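CoA-binding domain-containing protein (Thermus thermophilus, PDB 1IUK) is of unknown cellular function but probably binds coenzyme A through a Rossmann-like CoA-binding domain. Local coordinates at residues D85-V90 against E110-E115. Numbering follows the deposited sequence.
Sequences DHLPEV and EKALKE
Leu87 reaches across to Ala112 with both branches of its isobutyl fork, CD1 lying 3.6 Å and CD2 4.2 Å from the methyl CB, so that the open end of the fork faces this methyl, CD1 the nearer branch. Ala112 aims its CB at the opposing helix, whereas Leu87 leaves its own helix at a slant and only its outer methyls arrive at the neighbour. Deeper in the interface Val90, whose CB faces the partner helix, presents CG1 to Leu113 CD2 at 3.5 Å. That branch stands anti to the backbone N of Val90 (chi1 166°), while Leu113 has its CG anti to its carbonyl carbon, and the two side chains cross at about a right angle. The same CD2 of Leu113 also comes within 4.3 Å of Leu87 CD2, which joins the two apolar pairs.

Helices 87-93 and 107-115 are neighbours against the five-stranded parallel sheet of this Rossmann-like fold, strand 98-100 lying between them in the chain. Leu113 also touches Val98 and Val120, on the last two strands of the sheet; Val90 packs against Leu64. No hydrogen bond or salt bridge spans the two segments.

Polar side chains pair within each segment, and some also with the rest of the chain. His86 ND1 donates to Glu89 OE2 over 2.6 Å, on the anti side of the carboxylate and tilted out of its plane, the oxygen itself lying 17° off the imidazole plane. His86 NE2 bonds to Arg78 and Glu89 OE1 accepts from Leu64 N, so both groups are held at two points, which should limit their rotation. Along helix 107-115, Lys111 NZ lies 3.3 Å from Glu115 OE1 in a salt bridge one turn apart.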
loop_
_atom_site.group_PDB
_atom_site.type_symbol
_atom_site.label_atom_id
_atom_site.label_comp_id
_atom_site.label_asym_id
_atom_site.label_seq_id
_atom_site.Cartn_x
_atom_site.Cartn_y
_atom_site.Cartn_z
ATOM N N ASP A 85 -14.889 -5.067 -1.896
ATOM C CA ASP A 85 -15.531 -4.575 -0.677
ATOM C C ASP A 85 -14.737 -3.437 -0.048
ATOM O O ASP A 85 -15.215 -2.768 0.872
ATOM C CB ASP A 85 -15.687 -5.707 0.339
ATOM C CG ASP A 85 -16.660 -6.779 -0.130
ATOM O OD1 ASP A 85 -17.573 -6.455 -0.923
ATOM O OD2 ASP A 85 -16.512 -7.947 0.290
ATOM N N HIS A 86 -13.515 -3.223 -0.534
ATOM C CA HIS A 86 -12.664 -2.154 -0.006
ATOM C C HIS A 86 -12.745 -0.926 -0.924
ATOM O O HIS A 86 -12.406 0.183 -0.515
ATOM C CB HIS A 86 -11.182 -2.604 0.061
ATOM C CG HIS A 86 -10.837 -3.471 1.240
ATOM N ND1 HIS A 86 -10.785 -2.993 2.532
ATOM C CD2 HIS A 86 -10.460 -4.772 1.308
ATOM C CE1 HIS A 86 -10.389 -3.960 3.343
ATOM N NE2 HIS A 86 -10.185 -5.051 2.626
ATOM N N LEU A 87 -13.186 -1.139 -2.161
ATOM C CA LEU A 87 -13.263 -0.062 -3.143
ATOM C C LEU A 87 -13.808 1.255 -2.620
ATOM O O LEU A 87 -13.230 2.309 -2.878
ATOM C CB LEU A 87 -14.068 -0.497 -4.369
ATOM C CG LEU A 87 -13.395 -0.302 -5.736
ATOM C CD1 LEU A 87 -14.437 -0.385 -6.837
ATOM C CD2 LEU A 87 -12.665 1.028 -5.799
ATOM N N PRO A 88 -14.941 1.227 -1.906
ATOM C CA PRO A 88 -15.507 2.474 -1.374
ATOM C C PRO A 88 -14.543 3.271 -0.494
ATOM O O PRO A 88 -14.396 4.483 -0.668
ATOM C CB PRO A 88 -16.735 2.012 -0.594
ATOM C CG PRO A 88 -17.090 0.700 -1.192
ATOM C CD PRO A 88 -15.796 0.065 -1.606
ATOM N N GLU A 89 -13.897 2.598 0.460
ATOM C CA GLU A 89 -12.952 3.288 1.340
ATOM C C GLU A 89 -11.673 3.699 0.590
ATOM O O GLU A 89 -11.027 4.689 0.941
ATOM C CB GLU A 89 -12.615 2.412 2.551
ATOM C CG GLU A 89 -11.852 1.146 2.228
ATOM C CD GLU A 89 -11.161 0.542 3.450
ATOM O OE1 GLU A 89 -11.208 1.155 4.541
ATOM O OE2 GLU A 89 -10.569 -0.548 3.321
ATOM N N VAL A 90 -11.318 2.941 -0.443
ATOM C CA VAL A 90 -10.132 3.255 -1.242
ATOM C C VAL A 90 -10.403 4.540 -2.027
ATOM O O VAL A 90 -9.634 5.499 -1.965
ATOM C CB VAL A 90 -9.785 2.093 -2.228
ATOM C CG1 VAL A 90 -8.775 2.557 -3.271
ATOM C CG2 VAL A 90 -9.211 0.901 -1.448
ATOM N N GLU A 110 -9.229 -2.588 -10.603
ATOM C CA GLU A 110 -8.203 -1.781 -11.247
ATOM C C GLU A 110 -8.816 -0.768 -12.195
ATOM O O GLU A 110 -8.362 0.375 -12.272
ATOM C CB GLU A 110 -7.229 -2.687 -11.993
ATOM C CG GLU A 110 -6.380 -3.548 -11.050
ATOM C CD GLU A 110 -5.548 -4.571 -11.785
ATOM O OE1 GLU A 110 -4.882 -4.182 -12.768
ATOM O OE2 GLU A 110 -5.563 -5.757 -11.392
ATOM N N LYS A 111 -9.856 -1.188 -12.910
ATOM C CA LYS A 111 -10.535 -0.301 -13.841
ATOM C C LYS A 111 -11.214 0.832 -13.087
ATOM O O LYS A 111 -11.192 1.972 -13.541
ATOM C CB LYS A 111 -11.574 -1.064 -14.667
ATOM C CG LYS A 111 -12.341 -0.183 -15.663
ATOM C CD LYS A 111 -13.785 -0.669 -15.871
ATOM C CE LYS A 111 -14.464 0.038 -17.048
ATOM N NZ LYS A 111 -13.531 0.256 -18.200
ATOM N N ALA A 112 -11.808 0.530 -11.935
ATOM C CA ALA A 112 -12.481 1.564 -11.151
ATOM C C ALA A 112 -11.510 2.629 -10.666
ATOM O O ALA A 112 -11.845 3.816 -10.617
ATOM C CB ALA A 112 -13.208 0.950 -9.962
ATOM N N LEU A 113 -10.302 2.208 -10.299
ATOM C CA LEU A 113 -9.300 3.159 -9.826
ATOM C C LEU A 113 -8.808 4.037 -10.979
ATOM O O LEU A 113 -8.616 5.251 -10.821
ATOM C CB LEU A 113 -8.125 2.414 -9.177
ATOM C CG LEU A 113 -8.386 1.812 -7.789
ATOM C CD1 LEU A 113 -7.077 1.160 -7.287
ATOM C CD2 LEU A 113 -8.872 2.876 -6.801
ATOM N N LYS A 114 -8.614 3.419 -12.139
ATOM C CA LYS A 114 -8.173 4.151 -13.326
ATOM C C LYS A 114 -9.213 5.232 -13.650
ATOM O O LYS A 114 -8.896 6.411 -13.819
ATOM C CB LYS A 114 -8.042 3.197 -14.519
ATOM C CG LYS A 114 -7.974 3.905 -15.877
ATOM C CD LYS A 114 -8.300 2.960 -17.036
ATOM C CE LYS A 114 -9.037 3.689 -18.152
ATOM N NZ LYS A 114 -10.523 3.595 -17.999
ATOM N N GLU A 115 -10.467 4.818 -13.726
ATOM C CA GLU A 115 -11.532 5.751 -14.022
ATOM C C GLU A 115 -11.566 6.914 -13.021
ATOM O O GLU A 115 -11.861 8.048 -13.398
ATOM C CB GLU A 115 -12.855 4.986 -14.097
ATOM C CG GLU A 115 -12.886 4.091 -15.335
ATOM C CD GLU A 115 -14.122 3.225 -15.442
ATOM O OE1 GLU A 115 -14.552 2.964 -16.586
ATOM O OE2 GLU A 115 -14.660 2.799 -14.395
#